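Local coordinates for cell surface protein (Putative S-layer protein) (PDB 5NJL) that belongs to the cell wall of Clostridioides difficile as a putative S-layer protein and mediates cell adhesion in vitro, consistent with a role as an adhesin, at residues A135-L143 with K153-I164; E89-K97 with G194-D202. All blocks are in the same frame, centred on the assembly; numbering follows the deposited sequence. Where two conformers were deposited one is given.

Interaction 1. Residues A135-L143 with K153-I164; sequences AKDKLVITL and KTIEIGIGDEKI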
ATOM      1  N   ALA A 135     -20.138  23.015  -4.758  1.00 42.61           N
ATOM      2  CA  ALA A 135     -21.368  22.257  -4.586  1.00 46.70           C
ATOM      3  C   ALA A 135     -21.338  20.926  -5.326  1.00 48.64           C
ATOM      4  O   ALA A 135     -21.668  19.895  -4.742  1.00 47.89           O
ATOM      5  CB  ALA A 135     -22.557  23.073  -5.049  1.00 45.34           C
ATOM      6  N   LYS A 136     -20.995  20.970  -6.617  1.00 46.40           N
ATOM      7  CA  LYS A 136     -20.939  19.769  -7.481  1.00 45.16           C
ATOM      8  C   LYS A 136     -19.653  18.965  -7.304  1.00 40.39           C
ATOM      9  O   LYS A 136     -19.575  17.833  -7.766  1.00 42.01           O
ATOM     10  CB  LYS A 136     -21.009  20.151  -8.956  1.00 48.21           C
ATOM     11  CG  LYS A 136     -22.303  20.793  -9.408  1.00 56.85           C
ATOM     12  CD  LYS A 136     -22.196  21.295 -10.845  1.00 59.26           C
ATOM     13  CE  LYS A 136     -21.920  20.175 -11.846  1.00 65.86           C
ATOM     14  NZ  LYS A 136     -22.041  20.638 -13.259  1.00 65.85           N
ATOM     15  N   ASP A 137     -18.641  19.588  -6.701  1.00 37.52           N
ATOM     16  CA  ASP A 137     -17.333  19.001  -6.532  1.00 37.54           C
ATOM     17  C   ASP A 137     -16.643  18.685  -7.883  1.00 34.39           C
ATOM     18  O   ASP A 137     -16.138  17.580  -8.104  1.00 30.68           O
ATOM     19  CB  ASP A 137     -17.467  17.746  -5.667  1.00 39.61           C
ATOM     20  CG  ASP A 137     -16.258  17.463  -4.878  1.00 39.62           C
ATOM     21  OD1 ASP A 137     -15.380  18.338  -4.736  1.00 41.77           O
ATOM     22  OD2 ASP A 137     -16.199  16.331  -4.379  1.00 47.26           O
ATOM     23  N   LYS A 138     -16.610  19.691  -8.757  1.00 30.81           N
ATOM     24  CA  LYS A 138     -16.011  19.579 -10.086  1.00 28.64           C
ATOM     25  C   LYS A 138     -15.122  20.775 -10.422  1.00 26.79           C
ATOM     26  O   LYS A 138     -15.398  21.901  -9.990  1.00 27.85           O
ATOM     27  CB  LYS A 138     -17.117  19.489 -11.143  1.00 30.63           C
ATOM     28  CG  LYS A 138     -18.044  18.285 -11.003  1.00 34.04           C
ATOM     29  CD  LYS A 138     -17.323  16.956 -11.147  1.00 34.67           C
ATOM     30  CE  LYS A 138     -18.288  15.786 -10.931  1.00 37.43           C
ATOM     31  NZ  LYS A 138     -17.591  14.466 -10.909  1.00 35.12           N
ATOM     32  N   LEU A 139     -14.073  20.523 -11.196  1.00 24.15           N
ATOM     33  CA  LEU A 139     -13.275  21.585 -11.824  1.00 24.20           C
ATOM     34  C   LEU A 139     -13.889  21.786 -13.220  1.00 25.52           C
ATOM     35  O   LEU A 139     -14.031  20.822 -13.972  1.00 24.49           O
ATOM     36  CB  LEU A 139     -11.831  21.144 -11.935  1.00 23.45           C
ATOM     37  CG  LEU A 139     -10.859  21.921 -12.792  1.00 24.28           C
ATOM     38  CD1 LEU A 139     -10.675  23.316 -12.236  1.00 25.64           C
ATOM     39  CD2 LEU A 139      -9.533  21.222 -12.896  1.00 25.24           C
ATOM     40  N   VAL A 140     -14.280  23.014 -13.534  1.00 24.63           N
ATOM     41  CA  VAL A 140     -14.912  23.329 -14.814  1.00 23.62           C
ATOM     42  C   VAL A 140     -13.991  24.289 -15.554  1.00 23.87           C
ATOM     43  O   VAL A 140     -13.746  25.426 -15.104  1.00 23.79           O
ATOM     44  CB  VAL A 140     -16.293  23.937 -14.587  1.00 24.89           C
ATOM     45  CG1 VAL A 140     -16.999  24.255 -15.894  1.00 25.33           C
ATOM     46  CG2 VAL A 140     -17.142  23.023 -13.695  1.00 26.52           C
ATOM     47  N   ILE A 141     -13.499  23.836 -16.697  1.00 22.58           N
ATOM     48  CA  ILE A 141     -12.614  24.611 -17.534  1.00 22.70           C
ATOM     49  C   ILE A 141     -13.381  25.115 -18.747  1.00 23.87           C
ATOM     50  O   ILE A 141     -13.990  24.324 -19.487  1.00 22.80           O
ATOM     51  CB  ILE A 141     -11.417  23.768 -17.917  1.00 25.05           C
ATOM     52  CG1 ILE A 141     -10.627  23.411 -16.633  1.00 26.65           C
ATOM     53  CG2 ILE A 141     -10.500  24.513 -18.881  1.00 25.46           C
ATOM     54  CD1 ILE A 141      -9.668  22.282 -16.852  1.00 30.53           C
ATOM     55  N   THR A 142     -13.353  26.432 -18.972  1.00 22.58           N
ATOM     56  CA  THR A 142     -14.110  27.030 -20.078  1.00 22.00           C
ATOM     57  C   THR A 142     -13.131  27.811 -20.942  1.00 23.59           C
ATOM     58  O   THR A 142     -12.412  28.689 -20.452  1.00 22.37           O
ATOM     59  CB  THR A 142     -15.253  27.887 -19.547  1.00 22.09           C
ATOM     60  OG1 THR A 142     -16.268  27.023 -19.029  1.00 23.91           O
ATOM     61  CG2 THR A 142     -15.854  28.775 -20.610  1.00 22.51           C
ATOM     62  N   LEU A 143     -13.146  27.495 -22.235  1.00 22.74           N
ATOM     63  CA  LEU A 143     -12.215  28.019 -23.219  1.00 21.82           C
ATOM     64  C   LEU A 143     -12.991  28.762 -24.283  1.00 23.54           C
ATOM     65  O   LEU A 143     -14.113  28.363 -24.642  1.00 21.55           O
ATOM     66  CB  LEU A 143     -11.455  26.877 -23.890  1.00 22.70           C
ATOM     67  CG  LEU A 143     -10.773  25.850 -22.992  1.00 24.07           C
ATOM     68  CD1 LEU A 143     -10.195  24.708 -23.808  1.00 24.73           C
ATOM     69  CD2 LEU A 143      -9.689  26.500 -22.166  1.00 24.69           C
ATOM     70  N   LYS A 153     -15.649  25.971 -25.501  1.00 22.86           N
ATOM     71  CA  LYS A 153     -15.716  24.590 -25.018  1.00 22.89           C
ATOM     72  C   LYS A 153     -15.680  24.634 -23.502  1.00 22.82           C
ATOM     73  O   LYS A 153     -14.915  25.409 -22.919  1.00 22.66           O
ATOM     74  CB  LYS A 153     -14.517  23.798 -25.538  1.00 24.39           C
ATOM     75  CG  LYS A 153     -14.493  22.349 -25.107  1.00 27.42           C
ATOM     76  CD  LYS A 153     -15.530  21.557 -25.897  1.00 29.62           C
ATOM     77  CE  LYS A 153     -15.749  20.198 -25.277  1.00 36.15           C
ATOM     78  NZ  LYS A 153     -16.627  19.437 -26.203  1.00 37.84           N
ATOM     79  N   THR A 154     -16.515  23.826 -22.870  1.00 22.14           N
ATOM     80  CA  THR A 154     -16.467  23.634 -21.441  1.00 23.86           C
ATOM     81  C   THR A 154     -16.163  22.167 -21.167  1.00 25.94           C
ATOM     82  O   THR A 154     -16.821  21.277 -21.731  1.00 22.92           O
ATOM     83  CB  THR A 154     -17.788  24.070 -20.768  1.00 26.48           C
ATOM     84  OG1 THR A 154     -17.898  25.488 -20.863  1.00 24.75           O
ATOM     85  CG2 THR A 154     -17.786  23.713 -19.279  1.00 27.07           C
ATOM     86  N   ILE A 155     -15.210  21.921 -20.273  1.00 24.22           N
ATOM     87  CA  ILE A 155     -14.776  20.569 -19.902  1.00 27.26           C
ATOM     88  C   ILE A 155     -14.926  20.449 -18.392  1.00 26.82           C
ATOM     89  O   ILE A 155     -14.478  21.350 -17.659  1.00 23.36           O
ATOM     90  CB  ILE A 155     -13.282  20.356 -20.259  1.00 29.18           C
ATOM     91  CG1 ILE A 155     -13.023  20.528 -21.765  1.00 33.26           C
ATOM     92  CG2 ILE A 155     -12.761  19.005 -19.784  1.00 30.51           C
ATOM     93  CD1 ILE A 155     -13.607  19.440 -22.620  1.00 36.69           C
ATOM     94  N   GLU A 156     -15.525  19.338 -17.941  1.00 25.77           N
ATOM     95  CA  GLU A 156     -15.716  19.053 -16.509  0.70 26.87           C
ATOM     96  C   GLU A 156     -14.729  17.967 -16.061  1.00 26.60           C
ATOM     97  O   GLU A 156     -14.610  16.911 -16.704  1.00 26.16           O
ATOM     98  CB  GLU A 156     -17.166  18.643 -16.208  0.70 29.25           C
ATOM     99  CG  GLU A 156     -17.416  18.134 -14.786  0.70 31.67           C
ATOM    100  CD  GLU A 156     -18.844  17.643 -14.572  0.70 35.60           C
ATOM    101  OE1 GLU A 156     -19.768  18.468 -14.746  0.70 36.20           O
ATOM    102  OE2 GLU A 156     -19.031  16.440 -14.238  0.70 37.55           O
ATOM    103  N   ILE A 157     -14.027  18.243 -14.962  1.00 24.80           N
ATOM    104  CA  ILE A 157     -12.984  17.372 -14.407  1.00 24.64           C
ATOM    105  C   ILE A 157     -13.407  17.077 -12.963  1.00 25.49           C
ATOM    106  O   ILE A 157     -13.795  17.992 -12.220  1.00 23.78           O
ATOM    107  CB  ILE A 157     -11.600  18.058 -14.443  1.00 24.10           C
ATOM    108  CG1 ILE A 157     -11.191  18.491 -15.867  1.00 24.07           C
ATOM    109  CG2 ILE A 157     -10.515  17.168 -13.847  1.00 26.01           C
ATOM    110  CD1 ILE A 157     -10.921  17.364 -16.828  1.00 24.89           C
ATOM    111  N   GLY A 158     -13.351  15.805 -12.573  1.00 24.31           N
ATOM    112  CA  GLY A 158     -13.766  15.390 -11.234  1.00 25.69           C
ATOM    113  C   GLY A 158     -12.712  14.638 -10.438  1.00 24.66           C
ATOM    114  O   GLY A 158     -11.620  14.345 -10.917  1.00 24.49           O
ATOM    115  N   ILE A 159     -13.084  14.301  -9.213  1.00 27.12           N
ATOM    116  CA  ILE A 159     -12.240  13.495  -8.351  1.00 28.59           C
ATOM    117  C   ILE A 159     -12.061  12.163  -9.059  1.00 26.96           C
ATOM    118  O   ILE A 159     -13.015  11.597  -9.606  1.00 28.99           O
ATOM    119  CB  ILE A 159     -12.858  13.305  -6.945  1.00 31.77           C
ATOM    120  CG1 ILE A 159     -12.906  14.655  -6.204  1.00 34.23           C
ATOM    121  CG2 ILE A 159     -12.018  12.317  -6.122  1.00 33.30           C
ATOM    122  CD1 ILE A 159     -13.749  14.662  -4.951  1.00 38.05           C
ATOM    123  N   GLY A 160     -10.826  11.701  -9.110  1.00 27.07           N
ATOM    124  CA  GLY A 160     -10.499  10.434  -9.728  1.00 29.00           C
ATOM    125  C   GLY A 160     -10.037  10.564 -11.153  1.00 28.45           C
ATOM    126  O   GLY A 160      -9.525   9.613 -11.707  1.00 30.59           O
ATOM    127  N   ASP A 161     -10.194  11.743 -11.765  1.00 27.85           N
ATOM    128  CA  ASP A 161      -9.650  11.982 -13.101  1.00 25.74           C
ATOM    129  C   ASP A 161      -8.171  12.287 -13.064  1.00 28.42           C
ATOM    130  O   ASP A 161      -7.641  12.791 -12.062  1.00 25.83           O
ATOM    131  CB  ASP A 161     -10.425  13.125 -13.800  1.00 26.07           C
ATOM    132  CG  ASP A 161     -11.843  12.719 -14.195  1.00 27.91           C
ATOM    133  OD1 ASP A 161     -12.099  11.502 -14.433  1.00 29.99           O
ATOM    134  OD2 ASP A 161     -12.717  13.605 -14.304  1.00 26.09           O
ATOM    135  N   GLU A 162      -7.486  11.968 -14.158  1.00 26.66           N
ATOM    136  CA  GLU A 162      -6.071  12.302 -14.324  1.00 28.22           C
ATOM    137  C   GLU A 162      -5.888  13.810 -14.449  1.00 30.25           C
ATOM    138  O   GLU A 162      -6.732  14.501 -15.061  1.00 27.54           O
ATOM    139  CB  GLU A 162      -5.481  11.581 -15.547  1.00 31.22           C
ATOM    140  CG  GLU A 162      -5.497  10.053 -15.371  1.00 34.02           C
ATOM    141  CD  GLU A 162      -5.028   9.259 -16.597  1.00 40.87           C
ATOM    142  OE1 GLU A 162      -4.878   9.828 -17.698  1.00 41.93           O
ATOM    143  OE2 GLU A 162      -4.817   8.034 -16.445  1.00 44.71           O
ATOM    144  N   LYS A 163      -4.803  14.311 -13.849  1.00 26.56           N
ATOM    145  CA  LYS A 163      -4.481  15.733 -13.871  1.00 29.40           C
ATOM    146  C   LYS A 163      -4.286  16.208 -15.287  1.00 29.63           C
ATOM    147  O   LYS A 163      -3.653  15.536 -16.087  1.00 27.64           O
ATOM    148  CB  LYS A 163      -3.255  16.052 -13.035  1.00 28.77           C
ATOM    149  CG  LYS A 163      -3.560  15.893 -11.545  1.00 33.79           C
ATOM    150  CD  LYS A 163      -2.371  16.255 -10.667  1.00 35.56           C
ATOM    151  CE  LYS A 163      -2.780  16.159  -9.207  1.00 39.24           C
ATOM    152  NZ  LYS A 163      -1.667  16.657  -8.353  1.00 43.61           N
ATOM    153  N   ILE A 164      -4.867  17.360 -15.588  1.00 28.38           N
ATOM    154  CA  ILE A 164      -4.863  17.864 -16.948  1.00 29.47           C
ATOM    155  C   ILE A 164      -3.780  18.944 -17.093  1.00 27.96           C
ATOM    156  O   ILE A 164      -3.269  19.470 -16.094  1.00 28.42           O
ATOM    157  CB  ILE A 164      -6.284  18.258 -17.466  1.00 30.66           C
ATOM    158  CG1 ILE A 164      -7.082  19.124 -16.511  1.00 32.49           C
ATOM    159  CG2 ILE A 164      -7.132  17.030 -17.719  1.00 33.42           C
ATOM    160  CD1 ILE A 164      -6.392  20.390 -16.153  1.00 30.41           C
TER
HETATM  161  O   HOH W   1     -15.825  14.926  -8.668  1.00 29.76           O
HETATM  162  O   HOH W   2     -17.013  14.775 -13.722  1.00 48.26           O
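Strands 138-143 and 153-158 run antiparallel, their axes 4.6 Å apart at closest, with Leu139, Ile141 and Leu143 each exchanging two backbone hydrogen bonds with Ile157, Ile155 and Lys153 in turn. This is the paired part of a beta hairpin, and its two faces differ in character. On the face of Val140 and Thr142, the hydroxyls of Thr142 and Thr154 are hydrogen-bonded, OG1 to OG1 at 2.9 Å. With its OG1 set beside the backbone N (chi1 -69°), Thr154 turns CG2 to Val140 CG1, 3.5 Å away. Further along this face the bent chain of Lys138 continues over Gly158, where CD comes within 3.9 Å of the glycine CA. Glu156 is modelled in two conformers; in one of them Lys138 runs across its carboxylate end, Lys138 CG 3.7 Å from Glu156 CD, OE1 makes a weak, long salt bridge to Lys136 NZ, and a water joins OE2 to Lys138 NZ. A second water gathers Lys138 NZ, Asp137 O and Ile159 N beside the Gly158-Asp161 type II turn. That turn is tied inside by Gly158 N, which donates to Asp161 OD2 at 2.9 Å. The opposite face is largely apolar: Leu139 and Ile157 lie side by side, CB to CB 4.0 Å, while Ile141 CD1 meets Ile164 CD1 tip to tip at 3.8 Å, bringing the chain beyond the turn back under the hairpin. Helix 101-115 covers this face, with Ala108 and Ile111 against Leu139 and Ile141 respectively, and strand 126-133 flanks strand 138-145 on its other edge, making the latter the central strand of a three-stranded antiparallel sheet.

Interaction 2. Residues E89-K97 with G194-D202; sequences EVVAEATEK and GVAGAKNID. With SO4 (sulfate ion), chain G; SO4 (sulfate ion), chain P.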
ATOM      1  N   GLU A  89      -2.415  -2.519 -20.676  1.00 31.13           N
ATOM      2  CA  GLU A  89      -1.103  -2.981 -20.217  1.00 30.69           C
ATOM      3  C   GLU A  89      -0.959  -2.586 -18.776  1.00 30.54           C
ATOM      4  O   GLU A  89      -1.425  -1.521 -18.377  1.00 30.67           O
ATOM      5  CB  GLU A  89       0.012  -2.300 -20.979  1.00 32.02           C
ATOM      6  CG  GLU A  89       0.037  -2.662 -22.445  1.00 36.55           C
ATOM      7  CD  GLU A  89       0.957  -1.806 -23.316  1.00 36.57           C
ATOM      8  OE1 GLU A  89       1.384  -0.654 -22.990  1.00 38.82           O
ATOM      9  OE2 GLU A  89       1.204  -2.297 -24.422  1.00 47.00           O
ATOM     10  N   VAL A  90      -0.286  -3.431 -18.006  1.00 27.98           N
ATOM     11  CA  VAL A  90       0.053  -3.130 -16.627  1.00 28.11           C
ATOM     12  C   VAL A  90       1.379  -2.370 -16.608  1.00 27.17           C
ATOM     13  O   VAL A  90       2.430  -2.915 -16.982  1.00 25.79           O
ATOM     14  CB  VAL A  90       0.094  -4.415 -15.779  1.00 28.32           C
ATOM     15  CG1 VAL A  90       0.466  -4.096 -14.332  1.00 30.23           C
ATOM     16  CG2 VAL A  90      -1.247  -5.138 -15.849  1.00 32.04           C
ATOM     17  N   VAL A  91       1.338  -1.125 -16.129  1.00 25.40           N
ATOM     18  CA  VAL A  91       2.480  -0.226 -16.184  1.00 25.58           C
ATOM     19  C   VAL A  91       2.847   0.352 -14.816  1.00 24.98           C
ATOM     20  O   VAL A  91       2.044   0.320 -13.882  1.00 25.24           O
ATOM     21  CB  VAL A  91       2.256   0.907 -17.209  1.00 27.05           C
ATOM     22  CG1 VAL A  91       1.947   0.306 -18.578  1.00 27.15           C
ATOM     23  CG2 VAL A  91       1.134   1.840 -16.782  1.00 28.47           C
ATOM     24  N   ALA A  92       4.067   0.871 -14.739  1.00 23.76           N
ATOM     25  CA  ALA A  92       4.683   1.343 -13.497  1.00 25.35           C
ATOM     26  C   ALA A  92       4.509   2.834 -13.245  1.00 25.57           C
ATOM     27  O   ALA A  92       4.769   3.329 -12.140  1.00 26.57           O
ATOM     28  CB  ALA A  92       6.178   1.036 -13.534  1.00 25.13           C
ATOM     29  N   GLU A  93       4.098   3.547 -14.280  1.00 27.26           N
ATOM     30  CA  GLU A  93       4.002   5.000 -14.230  1.00 28.69           C
ATOM     31  C   GLU A  93       2.648   5.433 -14.820  1.00 28.43           C
ATOM     32  O   GLU A  93       2.036   4.719 -15.643  1.00 26.23           O
ATOM     33  CB  GLU A  93       5.216   5.656 -14.913  1.00 30.48           C
ATOM     34  CG  GLU A  93       5.403   5.301 -16.371  1.00 35.10           C
ATOM     35  CD  GLU A  93       5.975   3.892 -16.592  1.00 37.99           C
ATOM     36  OE1 GLU A  93       7.046   3.605 -16.002  1.00 41.34           O
ATOM     37  OE2 GLU A  93       5.342   3.093 -17.327  1.00 33.36           O
ATOM     38  N   ALA A  94       2.157   6.562 -14.319  1.00 27.53           N
ATOM     39  CA  ALA A  94       0.857   7.102 -14.732  1.00 29.26           C
ATOM     40  C   ALA A  94       0.725   8.557 -14.301  1.00 28.69           C
ATOM     41  O   ALA A  94       1.404   9.008 -13.361  1.00 24.22           O
ATOM     42  CB  ALA A  94      -0.272   6.308 -14.121  1.00 29.24           C
ATOM     43  N   THR A  95      -0.152   9.286 -15.005  1.00 27.92           N
ATOM     44  CA  THR A  95      -0.516  10.642 -14.583  1.00 27.64           C
ATOM     45  C   THR A  95      -1.224  10.564 -13.248  1.00 26.58           C
ATOM     46  O   THR A  95      -2.113   9.735 -13.053  1.00 27.54           O
ATOM     47  CB  THR A  95      -1.451  11.307 -15.594  1.00 29.34           C
ATOM     48  OG1 THR A  95      -0.831  11.264 -16.872  1.00 33.22           O
ATOM     49  CG2 THR A  95      -1.736  12.776 -15.182  1.00 29.51           C
ATOM     50  N   GLU A  96      -0.816  11.406 -12.313  1.00 26.07           N
ATOM     51  CA  GLU A  96      -1.471  11.461 -11.029  1.00 28.60           C
ATOM     52  C   GLU A  96      -2.914  11.936 -11.180  1.00 28.84           C
ATOM     53  O   GLU A  96      -3.241  12.670 -12.114  1.00 28.19           O
ATOM     54  CB  GLU A  96      -0.661  12.348 -10.056  1.00 33.09           C
ATOM     55  CG  GLU A  96       0.610  11.593  -9.633  1.00 37.95           C
ATOM     56  CD  GLU A  96       1.482  12.260  -8.576  1.00 41.25           C
ATOM     57  OE1 GLU A  96       1.441  13.495  -8.432  1.00 41.30           O
ATOM     58  OE2 GLU A  96       2.268  11.511  -7.940  1.00 43.79           O
ATOM     59  N   LYS A  97      -3.761  11.493 -10.270  1.00 28.39           N
ATOM     60  CA  LYS A  97      -5.173  11.826 -10.267  1.00 29.65           C
ATOM     61  C   LYS A  97      -5.538  12.865  -9.198  1.00 30.94           C
ATOM     62  O   LYS A  97      -4.861  12.984  -8.176  1.00 30.32           O
ATOM     63  CB  LYS A  97      -5.989  10.564 -10.053  1.00 32.93           C
ATOM     64  CG  LYS A  97      -5.810   9.504 -11.136  1.00 34.67           C
ATOM     65  CD  LYS A  97      -6.576   8.258 -10.746  1.00 41.20           C
ATOM     66  CE  LYS A  97      -6.803   7.333 -11.937  1.00 43.87           C
ATOM     67  NZ  LYS A  97      -7.309   6.024 -11.445  1.00 48.36           N
ATOM     68  N   GLY A 194      -5.409  17.378 -22.772  1.00 28.15           N
ATOM     69  CA  GLY A 194      -4.190  16.596 -22.570  1.00 29.82           C
ATOM     70  C   GLY A 194      -3.891  16.473 -21.085  1.00 30.22           C
ATOM     71  O   GLY A 194      -4.324  17.300 -20.268  1.00 29.25           O
ATOM     72  N   VAL A 195      -3.145  15.440 -20.741  1.00 29.93           N
ATOM     73  CA  VAL A 195      -2.831  15.183 -19.340  1.00 31.33           C
ATOM     74  C   VAL A 195      -1.406  15.591 -18.957  1.00 29.73           C
ATOM     75  O   VAL A 195      -0.528  15.786 -19.798  1.00 28.35           O
ATOM     76  CB  VAL A 195      -3.113  13.714 -18.976  1.00 33.14           C
ATOM     77  CG1 VAL A 195      -4.587  13.434 -19.129  1.00 35.07           C
ATOM     78  CG2 VAL A 195      -2.278  12.747 -19.810  1.00 35.84           C
ATOM     79  N   ALA A 196      -1.176  15.699 -17.658  1.00 29.60           N
ATOM     80  CA  ALA A 196       0.128  16.000 -17.130  1.00 32.44           C
ATOM     81  C   ALA A 196       1.031  14.769 -17.342  1.00 34.02           C
ATOM     82  O   ALA A 196       0.561  13.681 -17.713  1.00 31.55           O
ATOM     83  CB  ALA A 196       0.038  16.383 -15.658  1.00 33.44           C
ATOM     84  N   GLY A 197       2.327  14.972 -17.154  1.00 36.48           N
ATOM     85  CA  GLY A 197       3.313  13.924 -17.405  1.00 38.50           C
ATOM     86  C   GLY A 197       3.135  12.782 -16.420  1.00 32.03           C
ATOM     87  O   GLY A 197       2.661  12.985 -15.298  1.00 33.93           O
ATOM     88  N   ALA A 198       3.436  11.578 -16.884  1.00 35.21           N
ATOM     89  CA  ALA A 198       3.351  10.381 -16.038  1.00 35.02           C
ATOM     90  C   ALA A 198       4.432  10.438 -14.966  1.00 34.91           C
ATOM     91  O   ALA A 198       5.498  11.005 -15.176  1.00 34.85           O
ATOM     92  CB  ALA A 198       3.488   9.119 -16.860  1.00 35.01           C
ATOM     93  N   LYS A 199       4.107   9.915 -13.795  1.00 34.41           N
ATOM     94  CA  LYS A 199       5.032   9.851 -12.680  1.00 35.87           C
ATOM     95  C   LYS A 199       5.070   8.422 -12.191  1.00 33.56           C
ATOM     96  O   LYS A 199       4.107   7.687 -12.336  1.00 28.48           O
ATOM     97  CB  LYS A 199       4.553  10.752 -11.548  1.00 39.46           C
ATOM     98  CG  LYS A 199       4.681  12.251 -11.857  1.00 44.24           C
ATOM     99  CD  LYS A 199       4.515  13.065 -10.574  1.00 49.44           C
ATOM    100  CE  LYS A 199       4.495  14.568 -10.823  1.00 54.22           C
ATOM    101  NZ  LYS A 199       5.666  15.021 -11.631  1.00 55.73           N
ATOM    102  N   ASN A 200       6.181   8.045 -11.581  1.00 33.49           N
ATOM    103  CA  ASN A 200       6.324   6.716 -10.991  1.00 34.26           C
ATOM    104  C   ASN A 200       5.246   6.507  -9.946  1.00 32.78           C
ATOM    105  O   ASN A 200       5.067   7.345  -9.068  1.00 33.84           O
ATOM    106  CB  ASN A 200       7.740   6.569 -10.374  1.00 36.63           C
ATOM    107  CG  ASN A 200       8.066   5.136 -10.001  1.00 41.39           C
ATOM    108  OD1 ASN A 200       7.670   4.192 -10.690  1.00 45.98           O
ATOM    109  ND2 ASN A 200       8.799   4.966  -8.922  1.00 44.38           N
ATOM    110  N   ILE A 201       4.490   5.415 -10.047  1.00 28.43           N
ATOM    111  CA  ILE A 201       3.437   5.128  -9.082  1.00 28.70           C
ATOM    112  C   ILE A 201       4.107   4.712  -7.756  1.00 33.11           C
ATOM    113  O   ILE A 201       5.087   3.961  -7.770  1.00 30.15           O
ATOM    114  CB  ILE A 201       2.491   4.022  -9.567  1.00 27.08           C
ATOM    115  CG1 ILE A 201       1.778   4.449 -10.871  1.00 27.26           C
ATOM    116  CG2 ILE A 201       1.459   3.684  -8.502  1.00 27.93           C
ATOM    117  CD1 ILE A 201       1.173   3.306 -11.640  1.00 26.18           C
ATOM    118  N   ASP A 202       3.592   5.216  -6.629  1.00 31.79           N
ATOM    119  CA  ASP A 202       4.230   4.972  -5.336  1.00 35.18           C
ATOM    120  C   ASP A 202       4.047   3.516  -4.910  1.00 34.00           C
ATOM    121  O   ASP A 202       2.992   2.892  -5.193  1.00 33.27           O
ATOM    122  CB  ASP A 202       3.628   5.848  -4.229  1.00 38.56           C
ATOM    123  CG  ASP A 202       3.936   7.351  -4.398  1.00 41.80           C
ATOM    124  OD1 ASP A 202       4.814   7.744  -5.204  1.00 44.64           O
ATOM    125  OD2 ASP A 202       3.288   8.135  -3.681  1.00 44.08           O
TER
HETATM  126  S   SO4 G 406       8.769  10.528 -10.926  1.00 85.84           S
HETATM  127  O1  SO4 G 406       9.910   9.770 -10.352  1.00 93.95           O
HETATM  128  O2  SO4 G 406       8.750  10.338 -12.397  1.00 80.82           O
HETATM  129  O3  SO4 G 406       7.527  10.028 -10.306  1.00 82.90           O
HETATM  130  O4  SO4 G 406       8.913  11.974 -10.617  1.00 87.41           O
HETATM  131  S   SO4 P 415       4.580  17.735 -16.673  1.00118.27           S
HETATM  132  O1  SO4 P 415       4.548  17.891 -15.197  1.00113.89           O
HETATM  133  O2  SO4 P 415       5.400  16.560 -17.049  1.00110.09           O
HETATM  134  O3  SO4 P 415       5.196  18.937 -17.283  1.00116.67           O
HETATM  135  O4  SO4 P 415       3.192  17.572 -17.168  1.00109.75           O
HETATM  136  O   HOH W   3       1.102  13.397 -13.051  1.00 35.54           O
HETATM  137  O   HOH W   4       2.848   8.905  -8.609  1.00 43.37           O
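Ile201 lies along the peptide after Ala92, and its backbone N donates a straight bond to Ala92 O at 3.0 Å. From there its side chain can be traced outward: CB sits 3.5 Å from Ala92 O, CG1 stays close to the same oxygen, 3.4 Å away, and CD1 still lies against the Ala92 carbonyl, 3.6 Å from O, and touches Ala94 CB at 4.2 Å. With CG1 anti to the carbonyl carbon of Ile201 (chi1 -62°), the CG1-CD1 arm is carried along Ala92 toward Ala94. Ile83 packs on both Ile201 and Ala94. The backbones form a very short two-stranded antiparallel sheet, 93-94 with 199-200, in which Ala94 and Lys199 are the hydrogen-bonded pair; Lys199 N reaches Ala94 O from well above the carbonyl plane. Next along the chain, Thr95 OG1 donates to Ala196 O at 2.9 Å, and Thr95 CG2 rests against the same carbonyl. The aliphatic part of Lys199 crosses the carboxylate of Glu96, Lys199 CD lying 3.7 Å from Glu96 CD, with the ammonium farther off. Two sulfate ions, probably from the crystallisation liquor, accept hydrogen bonds from the backbone N atoms of Gly197 and Asn200.

Coming from the N terminus, the chain leaves strand 83-84 and passes through 89-97, then builds helix 101-115 and strand 126-133 before interaction 1 folds 135-143 onto 153-164 as a local hairpin. It returns through 194-202, where interaction 2 closes a loop of about a hundred residues that contains the whole of interaction 1; the two do not cross. Lys163, after the hairpin, joins them: its N probably bonds to Glu96 O and its O to Ala196 N. Interaction 2 thus pinches together the outgoing and returning chain between the three-stranded sheet and the five-stranded mixed sheet, which the chain re-enters at strand 204-212.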